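Local coordinates for protein glycosyl hydrolase, BNR repeat (Ralstonia eutropha, PDB 3B7F) that adopts a seven-bladed beta-propeller fold with BNR repeats and is probably a hydrolase acting on glycosides, its substrate not being established, at residues D185-K190 with A242-L247; S181-P186 with H235-H240; G311-Y316 with G331-Q336; W294-D299 with L339-Q344; G80-R85 with T97-F102. All blocks are in the same frame, centred on the assembly; numbering follows the deposited sequence.

Contact 1. Residues D185-K190 with A242-L247; sequences DPRDPK and AAPDIL
R187 spans two aspartates, D185 of its own loop and D245 of the loop opposite. In this seven-bladed propeller the two loops are equivalent, each joining the first strand of a blade to the second, in adjacent blades. The guanidinium grips D185 side-on: R187 NE meets D185 OD1 at 3.1 Å in a nearly straight bond (177°), while NH2 reaches OD2. Because D185 OD1 also accepts from R187 N, closing an Asx turn, the carboxylate fixes both ends of the arginine. H191 is a further partner of D185. Across the loops R187 NH1 makes a weak, salt-bridging bond to D245 OD1 (3.3 Å), the two planar groups turned 72° apart, and D245 is also paired with R261. A bend at chi3 (-66°) folds the arginine back so that the guanidinium lies over P244, whose CG sits beneath one face, 3.3 Å from R187 NE. Alongside, P186 CG packs 3.9 Å from P244 CB, and a water bridges D245 OD1 to R187 NH2, 3.2 Å from that nitrogen.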
# COMPACT_ATOMS: atom_id res chain seq x y z
N ASP A 185 13.82 -3.96 -4.17
CA ASP A 185 13.98 -5.27 -4.82
C ASP A 185 14.65 -6.30 -3.87
O ASP A 185 15.70 -5.98 -3.32
CB ASP A 185 14.79 -5.11 -6.11
CG ASP A 185 14.66 -6.27 -7.07
OD1 ASP A 185 14.78 -7.43 -6.67
OD2 ASP A 185 14.48 -6.00 -8.27
N PRO A 186 14.03 -7.49 -3.65
CA PRO A 186 14.66 -8.49 -2.78
C PRO A 186 16.03 -8.99 -3.25
O PRO A 186 16.82 -9.45 -2.44
CB PRO A 186 13.66 -9.67 -2.78
CG PRO A 186 12.81 -9.45 -3.98
CD PRO A 186 12.72 -7.98 -4.16
N ARG A 187 16.28 -8.90 -4.56
CA ARG A 187 17.54 -9.30 -5.14
C ARG A 187 18.61 -8.22 -5.12
O ARG A 187 19.77 -8.56 -5.32
CB ARG A 187 17.32 -9.65 -6.61
CG ARG A 187 16.38 -10.79 -6.86
CD ARG A 187 16.02 -10.83 -8.30
NE ARG A 187 15.24 -9.66 -8.71
CZ ARG A 187 14.73 -9.47 -9.92
NH1 ARG A 187 14.87 -10.39 -10.88
NH2 ARG A 187 14.05 -8.37 -10.17
N ASP A 188 18.26 -6.95 -4.88
CA ASP A 188 19.23 -5.87 -4.96
C ASP A 188 18.73 -4.61 -4.26
O ASP A 188 17.80 -3.98 -4.76
CB ASP A 188 19.47 -5.57 -6.45
CG ASP A 188 20.49 -4.45 -6.69
OD1 ASP A 188 21.09 -3.95 -5.71
OD2 ASP A 188 20.68 -4.08 -7.87
N PRO A 189 19.38 -4.18 -3.14
CA PRO A 189 18.93 -2.95 -2.44
C PRO A 189 18.97 -1.65 -3.26
O PRO A 189 18.32 -0.66 -2.88
CB PRO A 189 19.91 -2.83 -1.27
CG PRO A 189 21.06 -3.65 -1.60
CD PRO A 189 20.54 -4.77 -2.47
N LYS A 190 19.77 -1.64 -4.33
CA LYS A 190 19.90 -0.50 -5.23
C LYS A 190 18.71 -0.33 -6.19
O LYS A 190 18.51 0.78 -6.70
CB LYS A 190 21.20 -0.61 -6.06
CG LYS A 190 22.53 -0.65 -5.27
CD LYS A 190 23.72 -0.87 -6.24
CE LYS A 190 25.09 -0.90 -5.52
N ALA A 242 8.39 -13.75 -4.87
CA ALA A 242 8.82 -15.00 -5.51
C ALA A 242 9.32 -14.82 -6.97
O ALA A 242 10.19 -15.55 -7.39
CB ALA A 242 7.66 -16.01 -5.48
N ALA A 243 8.76 -13.86 -7.71
CA ALA A 243 9.12 -13.54 -9.09
C ALA A 243 9.25 -12.02 -9.19
O ALA A 243 8.39 -11.36 -9.77
CB ALA A 243 8.07 -14.06 -10.03
N PRO A 244 10.33 -11.44 -8.62
CA PRO A 244 10.50 -9.95 -8.58
C PRO A 244 10.55 -9.18 -9.93
O PRO A 244 10.47 -7.95 -9.92
CB PRO A 244 11.74 -9.74 -7.69
CG PRO A 244 12.43 -11.11 -7.61
CD PRO A 244 11.44 -12.16 -7.96
N ASP A 245 10.67 -9.89 -11.06
CA ASP A 245 10.46 -9.26 -12.37
C ASP A 245 9.00 -8.86 -12.60
O ASP A 245 8.73 -7.97 -13.41
CB ASP A 245 10.85 -10.19 -13.52
CG ASP A 245 12.34 -10.43 -13.60
OD1 ASP A 245 13.14 -9.46 -13.53
OD2 ASP A 245 12.71 -11.61 -13.75
N ILE A 246 8.07 -9.51 -11.89
CA ILE A 246 6.64 -9.25 -12.05
C ILE A 246 6.13 -8.20 -11.06
O ILE A 246 6.28 -8.34 -9.84
CB ILE A 246 5.80 -10.56 -11.91
CG1 ILE A 246 6.45 -11.73 -12.67
CG2 ILE A 246 4.34 -10.32 -12.35
CD1 ILE A 246 6.84 -11.45 -14.15
N LEU A 247 5.54 -7.14 -11.61
CA LEU A 247 4.91 -6.05 -10.87
C LEU A 247 3.43 -6.00 -11.24
O LEU A 247 3.06 -6.28 -12.38
CB LEU A 247 5.55 -4.68 -11.15
CG LEU A 247 6.88 -4.33 -10.46
CD1 LEU A 247 7.93 -5.36 -10.69
CD2 LEU A 247 7.36 -2.97 -10.96
O HOH W 1 13.46 -7.04 -13.06

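Contact 2. Residues S181-P186 with H235-H240; sequences SILVDP and HCVVQH. With EDO (1,2-ethanediol), chain K.
S181 and V237 make the close end of a contact between the innermost strands of two adjacent propeller blades. Strands 181-184 and 235-239 run nearly parallel, 10° apart, their axes approaching to 6.7 Å. At the tight end the serine hydroxyl turns to the neighbouring strand and accepts from V237 N (2.9 Å to S181 OG), while S181 CB lies 3.7 Å from V237 CB. Next along, L183 lays its CD2 against V237 CG1 and the backbone at Q239, and its CD1 approaches V237 O at 3.6 Å. Q239 is stretched out, CG anti to the backbone N (chi1 177°), which carries its amide across to D185. There NE2 makes a weak bond to OD2, with the amide plane 77° from the carboxylate; the main acceptor of NE2 is P244 O, and D185 OD2 is itself held by H191. From S181-V237 to L183-Q239 the CA spacing widens, and on this looser side a diol and a water bind at V184. The 1,2-ethanediol, probably from the crystallisation liquor, takes the V184 N-H on its O2 at 2.8 Å. Beside it, one water donates both to V184 O and to Q239 OE1, the latter at 2.6 Å.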
# COMPACT_ATOMS: atom_id res chain seq x y z
N SER A 181 3.78 3.21 -2.55
CA SER A 181 4.30 2.04 -3.22
C SER A 181 5.82 2.03 -3.40
O SER A 181 6.32 1.82 -4.51
CB SER A 181 3.59 1.91 -4.57
OG SER A 181 2.19 1.89 -4.40
N ILE A 182 6.53 2.26 -2.30
CA ILE A 182 7.97 2.25 -2.26
C ILE A 182 8.36 0.77 -2.13
O ILE A 182 8.03 0.08 -1.15
CB ILE A 182 8.57 3.12 -1.14
CG1 ILE A 182 8.15 4.58 -1.32
CG2 ILE A 182 10.11 3.03 -1.15
CD1 ILE A 182 8.41 5.45 -0.08
N LEU A 183 9.06 0.29 -3.14
CA LEU A 183 9.43 -1.10 -3.29
C LEU A 183 10.95 -1.23 -3.36
O LEU A 183 11.55 -0.56 -4.19
CB LEU A 183 8.80 -1.59 -4.59
CG LEU A 183 7.32 -1.97 -4.74
CD1 LEU A 183 6.37 -1.28 -3.79
CD2 LEU A 183 6.90 -1.85 -6.24
N VAL A 184 11.54 -2.07 -2.51
CA VAL A 184 12.97 -2.38 -2.51
C VAL A 184 13.12 -3.80 -3.06
O VAL A 184 12.61 -4.74 -2.46
CB VAL A 184 13.56 -2.30 -1.09
CG1 VAL A 184 15.10 -2.68 -1.09
CG2 VAL A 184 13.28 -0.92 -0.48
N ASP A 185 13.82 -3.96 -4.17
CA ASP A 185 13.98 -5.27 -4.82
C ASP A 185 14.65 -6.30 -3.87
O ASP A 185 15.70 -5.98 -3.32
CB ASP A 185 14.79 -5.11 -6.11
CG ASP A 185 14.66 -6.27 -7.07
OD1 ASP A 185 14.78 -7.43 -6.67
OD2 ASP A 185 14.48 -6.00 -8.27
N PRO A 186 14.03 -7.49 -3.65
CA PRO A 186 14.66 -8.49 -2.78
C PRO A 186 16.03 -8.99 -3.25
O PRO A 186 16.82 -9.45 -2.44
CB PRO A 186 13.66 -9.67 -2.78
CG PRO A 186 12.81 -9.45 -3.98
CD PRO A 186 12.72 -7.98 -4.16
N HIS A 235 -2.37 3.81 -7.94
CA HIS A 235 -2.88 3.79 -6.57
C HIS A 235 -2.07 2.87 -5.65
O HIS A 235 -1.76 3.23 -4.53
CB HIS A 235 -4.36 3.40 -6.52
CG HIS A 235 -5.27 4.42 -7.13
ND1 HIS A 235 -6.57 4.14 -7.48
CD2 HIS A 235 -5.06 5.71 -7.48
CE1 HIS A 235 -7.13 5.21 -8.00
NE2 HIS A 235 -6.24 6.19 -8.00
N CYS A 236 -1.75 1.68 -6.13
CA CYS A 236 -1.03 0.72 -5.34
C CYS A 236 -0.22 -0.13 -6.29
O CYS A 236 -0.78 -0.62 -7.25
CB CYS A 236 -2.02 -0.13 -4.57
SG CYS A 236 -1.25 -1.18 -3.32
N VAL A 237 1.09 -0.22 -6.06
CA VAL A 237 2.00 -1.02 -6.87
C VAL A 237 2.64 -2.07 -5.94
O VAL A 237 2.95 -1.76 -4.79
CB VAL A 237 3.10 -0.16 -7.61
CG1 VAL A 237 3.70 -0.93 -8.79
CG2 VAL A 237 2.57 1.17 -8.13
N VAL A 238 2.83 -3.30 -6.45
CA VAL A 238 3.48 -4.41 -5.72
C VAL A 238 4.50 -5.12 -6.64
O VAL A 238 4.33 -5.17 -7.85
CB VAL A 238 2.45 -5.43 -5.12
CG1 VAL A 238 1.54 -4.77 -4.04
CG2 VAL A 238 1.57 -6.02 -6.18
N GLN A 239 5.60 -5.60 -6.06
CA GLN A 239 6.61 -6.37 -6.76
C GLN A 239 6.50 -7.73 -6.12
O GLN A 239 6.55 -7.83 -4.89
CB GLN A 239 7.99 -5.77 -6.53
CG GLN A 239 9.15 -6.57 -7.17
CD GLN A 239 10.49 -5.89 -7.01
OE1 GLN A 239 10.71 -5.17 -6.03
NE2 GLN A 239 11.40 -6.14 -7.95
N HIS A 240 6.39 -8.79 -6.92
CA HIS A 240 6.19 -10.12 -6.35
C HIS A 240 7.47 -10.65 -5.69
O HIS A 240 8.51 -10.57 -6.29
CB HIS A 240 5.69 -11.12 -7.39
CG HIS A 240 5.03 -12.30 -6.76
ND1 HIS A 240 5.72 -13.44 -6.42
CD2 HIS A 240 3.78 -12.45 -6.29
CE1 HIS A 240 4.89 -14.28 -5.82
NE2 HIS A 240 3.71 -13.70 -5.73
C1 EDO K . 7.92 -4.94 -0.80
O1 EDO K . 7.78 -4.90 -2.24
C2 EDO K . 8.70 -3.72 -0.27
O2 EDO K . 10.04 -3.65 -0.79
O HOH W 2 9.98 -5.63 -3.54

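Contact 3. Residues G311-Y316 with G331-Q336; sequences GKPAVY and GLPTDQ
Two extended loop segments pack backbone against proline rings near the outer edge of a propeller blade, P313 lying against P333 and L332. Residues 311-314 lead into the third strand of the blade; residues 332-336 leave its outermost strand, and the two run in roughly opposite directions, 164° apart. Carbonyl oxygens do much of the touching. The CD-CG edge of P313 touches P333 O, with P313 CD at 3.4 Å, while the two rings themselves only skirt one another. L332 pushes its CD1 branch against the backbone of the other segment, 3.5 Å from P313 O and close to A314 CA. A water ties the same carbonyls together by donating to P313 O (2.7 Å) and to P333 O (2.6 Å). At the outer end, D335 CA makes a CH...O contact with G311 O at 3.4 Å. K312, extended beyond CG, passes beside segment 331-336, its CG 3.5 Å from T334 O. Its ammonium stops short of a salt bridge, K312 NZ being 5.5 Å from D335 OD2. Backbone pairing of G311 with A337 continues the association past Q336. On the inner side P313 rests on F296 of strand 293-297, whereas L332 and P333 turn to W366 of strand 365-368, so the contact lies where one blade meets the next.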
# COMPACT_ATOMS: atom_id res chain seq x y z
N GLY A 311 -22.87 -0.52 -4.72
CA GLY A 311 -23.68 -1.06 -3.65
C GLY A 311 -23.52 -2.53 -3.37
O GLY A 311 -24.13 -3.01 -2.45
N LYS A 312 -22.72 -3.23 -4.17
CA LYS A 312 -22.55 -4.68 -4.07
C LYS A 312 -21.09 -5.02 -3.90
O LYS A 312 -20.44 -5.38 -4.88
CB LYS A 312 -23.15 -5.35 -5.30
CG LYS A 312 -24.66 -5.11 -5.39
CD LYS A 312 -25.31 -5.84 -6.52
CE LYS A 312 -26.83 -5.60 -6.51
NZ LYS A 312 -27.53 -6.18 -7.71
N PRO A 313 -20.58 -4.95 -2.65
CA PRO A 313 -19.13 -5.11 -2.45
C PRO A 313 -18.58 -6.48 -2.78
O PRO A 313 -19.24 -7.49 -2.56
CB PRO A 313 -18.95 -4.81 -0.96
CG PRO A 313 -20.27 -5.12 -0.34
CD PRO A 313 -21.29 -4.76 -1.36
N ALA A 314 -17.37 -6.49 -3.32
CA ALA A 314 -16.71 -7.71 -3.67
C ALA A 314 -15.23 -7.46 -3.89
O ALA A 314 -14.82 -6.39 -4.32
CB ALA A 314 -17.35 -8.36 -4.96
N VAL A 315 -14.46 -8.48 -3.57
CA VAL A 315 -13.05 -8.56 -3.90
C VAL A 315 -13.06 -9.37 -5.20
O VAL A 315 -13.95 -10.20 -5.41
CB VAL A 315 -12.26 -9.33 -2.78
CG1 VAL A 315 -10.92 -9.84 -3.27
CG2 VAL A 315 -12.12 -8.48 -1.53
N TYR A 316 -12.09 -9.13 -6.08
CA TYR A 316 -11.94 -9.98 -7.28
C TYR A 316 -10.58 -10.59 -7.19
O TYR A 316 -9.63 -9.92 -6.83
CB TYR A 316 -12.15 -9.23 -8.61
CG TYR A 316 -13.59 -9.17 -9.04
CD1 TYR A 316 -14.49 -8.36 -8.36
CD2 TYR A 316 -14.08 -9.97 -10.08
CE1 TYR A 316 -15.81 -8.31 -8.69
CE2 TYR A 316 -15.40 -9.92 -10.42
CZ TYR A 316 -16.26 -9.07 -9.74
OH TYR A 316 -17.59 -8.99 -10.07
N GLY A 331 -20.22 -14.06 2.30
CA GLY A 331 -20.14 -13.47 3.62
C GLY A 331 -20.31 -11.95 3.64
O GLY A 331 -20.58 -11.39 4.69
N LEU A 332 -20.16 -11.28 2.49
CA LEU A 332 -20.27 -9.84 2.42
C LEU A 332 -21.73 -9.41 2.23
O LEU A 332 -22.55 -10.21 1.70
CB LEU A 332 -19.43 -9.28 1.28
CG LEU A 332 -17.94 -9.55 1.29
CD1 LEU A 332 -17.35 -8.91 0.00
CD2 LEU A 332 -17.25 -9.00 2.61
N PRO A 333 -22.06 -8.17 2.66
CA PRO A 333 -23.39 -7.65 2.44
C PRO A 333 -23.71 -7.76 0.96
O PRO A 333 -22.89 -7.36 0.11
CB PRO A 333 -23.27 -6.19 2.85
CG PRO A 333 -22.18 -6.18 3.80
CD PRO A 333 -21.21 -7.16 3.32
N THR A 334 -24.89 -8.29 0.68
CA THR A 334 -25.28 -8.58 -0.69
C THR A 334 -25.67 -7.31 -1.49
O THR A 334 -25.37 -7.24 -2.68
CB THR A 334 -26.38 -9.68 -0.73
OG1 THR A 334 -26.42 -10.27 -2.03
CG2 THR A 334 -27.76 -9.12 -0.33
N ASP A 335 -26.31 -6.32 -0.87
CA ASP A 335 -26.68 -5.09 -1.59
C ASP A 335 -26.92 -3.91 -0.65
O ASP A 335 -26.90 -4.09 0.55
CB ASP A 335 -27.85 -5.32 -2.58
CG ASP A 335 -28.99 -6.10 -1.97
OD1 ASP A 335 -29.38 -5.79 -0.83
OD2 ASP A 335 -29.50 -7.03 -2.66
N GLN A 336 -27.10 -2.71 -1.22
CA GLN A 336 -27.19 -1.44 -0.47
C GLN A 336 -26.07 -1.35 0.59
O GLN A 336 -26.31 -1.02 1.75
CB GLN A 336 -28.61 -1.19 0.08
CG GLN A 336 -29.70 -0.70 -0.98
CD GLN A 336 -29.55 0.80 -1.42
OE1 GLN A 336 -28.66 1.55 -0.96
NE2 GLN A 336 -30.43 1.23 -2.32
O HOH W 3 -21.78 -8.19 -2.10

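Contact 4. Residues W294-D299 with L339-Q344; sequences WVFPMD and LTVKRQ
The F296 ring is covered on one face by V341, whose CG2 stands 3.4 Å from the ring centroid and only 9° off its normal, a well-centred CH-pi contact. At the edge, near the ring plane, L339 O lies 3.7 Å from F296 CE1, and L339 CB packs by CZ. F358 adds a second aromatic ring, its plane inclined at about 45°. The valine side chain meets that of F296 at about a right angle. M298, a selenomethionine, packs beside this pair: a bend at chi3 (73°) swings its CE onto T340, 3.3 Å from T340 OG1 and 3.6 Å from T340 CG2, and M298 SE lies 3.9 Å from V341 N. The side-chain contact is thus largely apolar, while the buried main chains are bridged by a water that donates to F296 O (2.6 Å) and V341 O (2.9 Å). In the propeller the contact joins successive blades. Segment 294-299 lies on the second strand of one blade, 293-297, flanked by strands 282-285 and 315-318, and P282 and V315 also pack on F296. Segment 339-344 belongs to the connection entering the next blade at strand 346-348; T340 pairs through its backbone with T361, just after strand 356-359, and R343 continues inward to strand 178-184, touching H180.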
# COMPACT_ATOMS: atom_id res chain seq x y z
N TRP A 294 -5.33 -10.03 -5.81
CA TRP A 294 -6.65 -9.58 -5.36
C TRP A 294 -6.78 -8.08 -5.52
O TRP A 294 -5.82 -7.37 -5.25
CB TRP A 294 -6.87 -9.90 -3.86
CG TRP A 294 -6.94 -11.33 -3.55
CD1 TRP A 294 -8.05 -12.08 -3.58
CD2 TRP A 294 -5.87 -12.20 -3.20
NE1 TRP A 294 -7.76 -13.36 -3.24
CE2 TRP A 294 -6.42 -13.48 -3.03
CE3 TRP A 294 -4.49 -12.03 -3.00
CZ2 TRP A 294 -5.66 -14.59 -2.65
CZ3 TRP A 294 -3.72 -13.12 -2.61
CH2 TRP A 294 -4.31 -14.39 -2.43
N VAL A 295 -7.97 -7.61 -5.94
CA VAL A 295 -8.33 -6.20 -6.03
C VAL A 295 -9.71 -5.96 -5.35
O VAL A 295 -10.38 -6.90 -5.00
CB VAL A 295 -8.33 -5.66 -7.52
CG1 VAL A 295 -6.89 -5.70 -8.10
CG2 VAL A 295 -9.37 -6.41 -8.45
N PHE A 296 -10.05 -4.70 -5.10
CA PHE A 296 -11.34 -4.31 -4.54
C PHE A 296 -11.95 -3.20 -5.44
O PHE A 296 -11.73 -2.00 -5.20
CB PHE A 296 -11.26 -3.83 -3.10
CG PHE A 296 -12.63 -3.70 -2.46
CD1 PHE A 296 -13.39 -2.53 -2.59
CD2 PHE A 296 -13.20 -4.80 -1.78
CE1 PHE A 296 -14.67 -2.45 -2.02
CE2 PHE A 296 -14.46 -4.72 -1.22
CZ PHE A 296 -15.20 -3.55 -1.32
N PRO A 297 -12.71 -3.60 -6.47
CA PRO A 297 -13.24 -2.64 -7.40
C PRO A 297 -14.24 -1.62 -6.88
O PRO A 297 -15.09 -1.94 -6.04
CB PRO A 297 -13.91 -3.52 -8.48
CG PRO A 297 -13.22 -4.85 -8.33
CD PRO A 297 -13.05 -4.98 -6.89
N MSE A 298 -14.11 -0.41 -7.42
CA MSE A 298 -14.95 0.73 -7.12
C MSE A 298 -15.30 1.41 -8.45
O MSE A 298 -14.70 1.09 -9.47
CB MSE A 298 -14.22 1.66 -6.17
CG MSE A 298 -14.12 1.02 -4.74
SE MSE A 298 -13.42 2.24 -3.46
CE MSE A 298 -14.99 3.34 -3.32
N ASP A 299 -16.26 2.32 -8.41
CA ASP A 299 -16.77 3.04 -9.58
C ASP A 299 -15.88 4.24 -9.92
O ASP A 299 -15.87 5.23 -9.22
CB ASP A 299 -18.19 3.47 -9.26
CG ASP A 299 -18.94 4.05 -10.44
OD1 ASP A 299 -18.32 4.44 -11.45
OD2 ASP A 299 -20.19 4.13 -10.35
N LEU A 339 -19.33 0.35 0.27
CA LEU A 339 -18.02 0.18 0.86
C LEU A 339 -16.87 0.76 0.04
O LEU A 339 -16.74 0.51 -1.16
CB LEU A 339 -17.76 -1.31 1.15
CG LEU A 339 -18.35 -1.94 2.43
CD1 LEU A 339 -19.77 -1.69 2.65
CD2 LEU A 339 -18.08 -3.47 2.44
N THR A 340 -16.02 1.52 0.74
CA THR A 340 -14.80 2.08 0.20
C THR A 340 -13.63 1.37 0.87
O THR A 340 -13.61 1.22 2.08
CB THR A 340 -14.78 3.60 0.41
OG1 THR A 340 -15.94 4.15 -0.23
CG2 THR A 340 -13.51 4.25 -0.16
N VAL A 341 -12.68 0.89 0.07
CA VAL A 341 -11.47 0.21 0.57
C VAL A 341 -10.30 1.00 -0.03
O VAL A 341 -10.16 1.08 -1.24
CB VAL A 341 -11.47 -1.29 0.20
CG1 VAL A 341 -10.14 -2.03 0.64
CG2 VAL A 341 -12.67 -1.95 0.83
N LYS A 342 -9.51 1.66 0.83
CA LYS A 342 -8.41 2.52 0.40
C LYS A 342 -7.17 1.65 0.02
O LYS A 342 -7.17 0.43 0.25
CB LYS A 342 -8.10 3.58 1.47
CG LYS A 342 -9.09 4.76 1.58
CD LYS A 342 -8.80 5.53 2.87
CE LYS A 342 -9.03 7.05 2.81
NZ LYS A 342 -10.36 7.50 2.46
N ARG A 343 -6.16 2.31 -0.57
CA ARG A 343 -4.94 1.66 -1.13
C ARG A 343 -4.19 0.71 -0.25
O ARG A 343 -3.69 -0.28 -0.74
CB ARG A 343 -3.83 2.65 -1.39
CG ARG A 343 -4.05 3.64 -2.31
CD ARG A 343 -3.20 4.85 -1.96
NE ARG A 343 -3.97 5.90 -2.61
CZ ARG A 343 -3.65 6.52 -3.72
NH1 ARG A 343 -2.51 6.35 -4.31
NH2 ARG A 343 -4.51 7.39 -4.20
N GLN A 344 -3.99 1.13 1.01
CA GLN A 344 -3.24 0.36 1.99
C GLN A 344 -4.16 -0.47 2.86
O GLN A 344 -3.69 -1.16 3.77
CB GLN A 344 -2.43 1.30 2.88
CG GLN A 344 -1.33 2.09 2.18
CD GLN A 344 -1.02 3.37 2.91
OE1 GLN A 344 -1.91 4.20 3.07
NE2 GLN A 344 0.25 3.55 3.35
O HOH W 4 -10.90 0.06 -3.84
O HOH W 5 -17.45 -0.48 -4.01

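Contact 5. Residues G80-R85 with T97-F102; sequences GPTVFR and TRPPAF
T82 and P99 meet at a slant, the threonine presenting OG1 to the proline ring at 3.7 Å from P99 CB. With OG1 anti to the backbone N (chi1 -168°), the methyl CG2 is left on the other side, over the rim of the F84 ring. V83 and P100 stand at about a right angle, and CG2 of the valine touches P100 CD at 4.1 Å. Strand 81-85 is the third of a propeller blade, and residues 97-102 follow its short outermost strand 94-95; the hairpin between these strands is where BNR, or Asp-box, repeats carry their signature. Segment 97-102 leads on toward strand 116-122, and P100 packs on W150 of the next blade. R85 curls back, its chain bent at chi3 (85°), to bring the guanidinium edge near T97, with R85 NH2 3.8 Å from T97 N and 4.0 Å from T97 CG2. At the opposite end a water donates to P100 O at 2.8 Å and, weakly, to P81 O.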
# COMPACT_ATOMS: atom_id res chain seq x y z
N GLY A 80 3.16 17.32 15.23
CA GLY A 80 3.09 17.48 13.76
C GLY A 80 3.23 16.08 13.15
O GLY A 80 2.97 15.10 13.84
N PRO A 81 3.65 15.97 11.87
CA PRO A 81 3.81 14.64 11.27
C PRO A 81 5.08 13.95 11.76
O PRO A 81 6.11 14.60 11.83
CB PRO A 81 3.90 14.94 9.77
CG PRO A 81 4.45 16.30 9.70
CD PRO A 81 3.97 17.04 10.91
N THR A 82 4.98 12.67 12.11
CA THR A 82 6.11 11.89 12.62
C THR A 82 5.98 10.40 12.34
O THR A 82 4.99 9.94 11.74
CB THR A 82 6.29 12.10 14.18
OG1 THR A 82 7.54 11.56 14.60
CG2 THR A 82 5.16 11.46 15.00
N VAL A 83 7.00 9.66 12.78
CA VAL A 83 7.02 8.21 12.76
C VAL A 83 7.30 7.74 14.19
O VAL A 83 8.27 8.17 14.82
CB VAL A 83 8.10 7.63 11.80
CG1 VAL A 83 8.04 6.12 11.81
CG2 VAL A 83 7.91 8.16 10.37
N PHE A 84 6.42 6.90 14.72
CA PHE A 84 6.65 6.26 16.03
C PHE A 84 7.31 4.91 15.77
O PHE A 84 7.01 4.27 14.76
CB PHE A 84 5.37 6.06 16.82
CG PHE A 84 4.72 7.34 17.27
CD1 PHE A 84 5.16 7.98 18.43
CD2 PHE A 84 3.65 7.90 16.55
CE1 PHE A 84 4.55 9.16 18.86
CE2 PHE A 84 3.05 9.06 16.98
CZ PHE A 84 3.50 9.71 18.14
N ARG A 85 8.21 4.49 16.66
CA ARG A 85 8.90 3.22 16.53
C ARG A 85 8.68 2.39 17.78
O ARG A 85 8.56 2.92 18.88
CB ARG A 85 10.41 3.41 16.27
CG ARG A 85 11.32 3.50 17.51
CD ARG A 85 12.74 4.02 17.20
NE ARG A 85 12.68 5.47 17.21
CZ ARG A 85 13.11 6.29 18.18
NH1 ARG A 85 13.77 5.88 19.27
NH2 ARG A 85 12.91 7.59 18.01
N THR A 97 13.33 11.02 16.54
CA THR A 97 14.17 12.11 17.03
C THR A 97 14.22 13.13 15.88
O THR A 97 14.07 14.34 16.12
CB THR A 97 15.54 11.66 17.57
OG1 THR A 97 16.31 11.03 16.55
CG2 THR A 97 15.35 10.69 18.71
N ARG A 98 14.33 12.63 14.63
CA ARG A 98 14.29 13.46 13.43
C ARG A 98 13.29 12.87 12.41
O ARG A 98 13.66 12.03 11.58
CB ARG A 98 15.68 13.59 12.80
CG ARG A 98 15.74 14.48 11.55
CD ARG A 98 17.09 14.37 10.85
NE ARG A 98 17.03 15.03 9.53
CZ ARG A 98 17.98 14.97 8.58
NH1 ARG A 98 19.10 14.26 8.75
NH2 ARG A 98 17.79 15.61 7.43
N PRO A 99 12.01 13.30 12.46
CA PRO A 99 11.08 12.77 11.46
C PRO A 99 11.30 13.37 10.07
O PRO A 99 12.04 14.34 9.96
CB PRO A 99 9.72 13.18 12.03
CG PRO A 99 10.00 14.44 12.77
CD PRO A 99 11.34 14.23 13.38
N PRO A 100 10.70 12.78 9.01
CA PRO A 100 10.81 13.34 7.67
C PRO A 100 10.45 14.83 7.55
O PRO A 100 9.38 15.26 8.01
CB PRO A 100 9.80 12.48 6.88
CG PRO A 100 9.86 11.18 7.54
CD PRO A 100 9.92 11.52 9.00
N ALA A 101 11.36 15.61 6.98
CA ALA A 101 11.18 17.05 6.79
C ALA A 101 12.00 17.43 5.60
O ALA A 101 13.14 17.00 5.49
CB ALA A 101 11.64 17.83 8.00
N PHE A 102 11.43 18.22 4.69
CA PHE A 102 12.16 18.70 3.53
C PHE A 102 13.25 19.68 3.98
O PHE A 102 13.11 20.36 5.01
CB PHE A 102 11.23 19.43 2.53
CG PHE A 102 10.19 18.55 1.89
CD1 PHE A 102 10.53 17.67 0.87
CD2 PHE A 102 8.85 18.64 2.26
CE1 PHE A 102 9.55 16.87 0.25
CE2 PHE A 102 7.88 17.86 1.63
CZ PHE A 102 8.24 16.97 0.63
O HOH W 6 7.41 13.76 9.36

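Contacts 1 and 2 share D185 and P186 and join the same two blades, but at different depths: contact 2 pairs the inner strands about 8 Å from the chain centre, while contact 1, at the surface, combines charge with proline packing. P244 O and Q239 NE2 connect them directly. Contacts 3 and 4 form a second pair, bound through the neighbouring strands 293-297 and 315-318. Here contact 4 is buried and aromatic, and contact 3, nested within its chain loop, is a more exposed meeting of prolines and carbonyls. R343 brings contact 4 against H235 of contact 2. Contact 5 stands apart, touching none of the others, and resembles contact 3 in its proline-rich, largely apolar character.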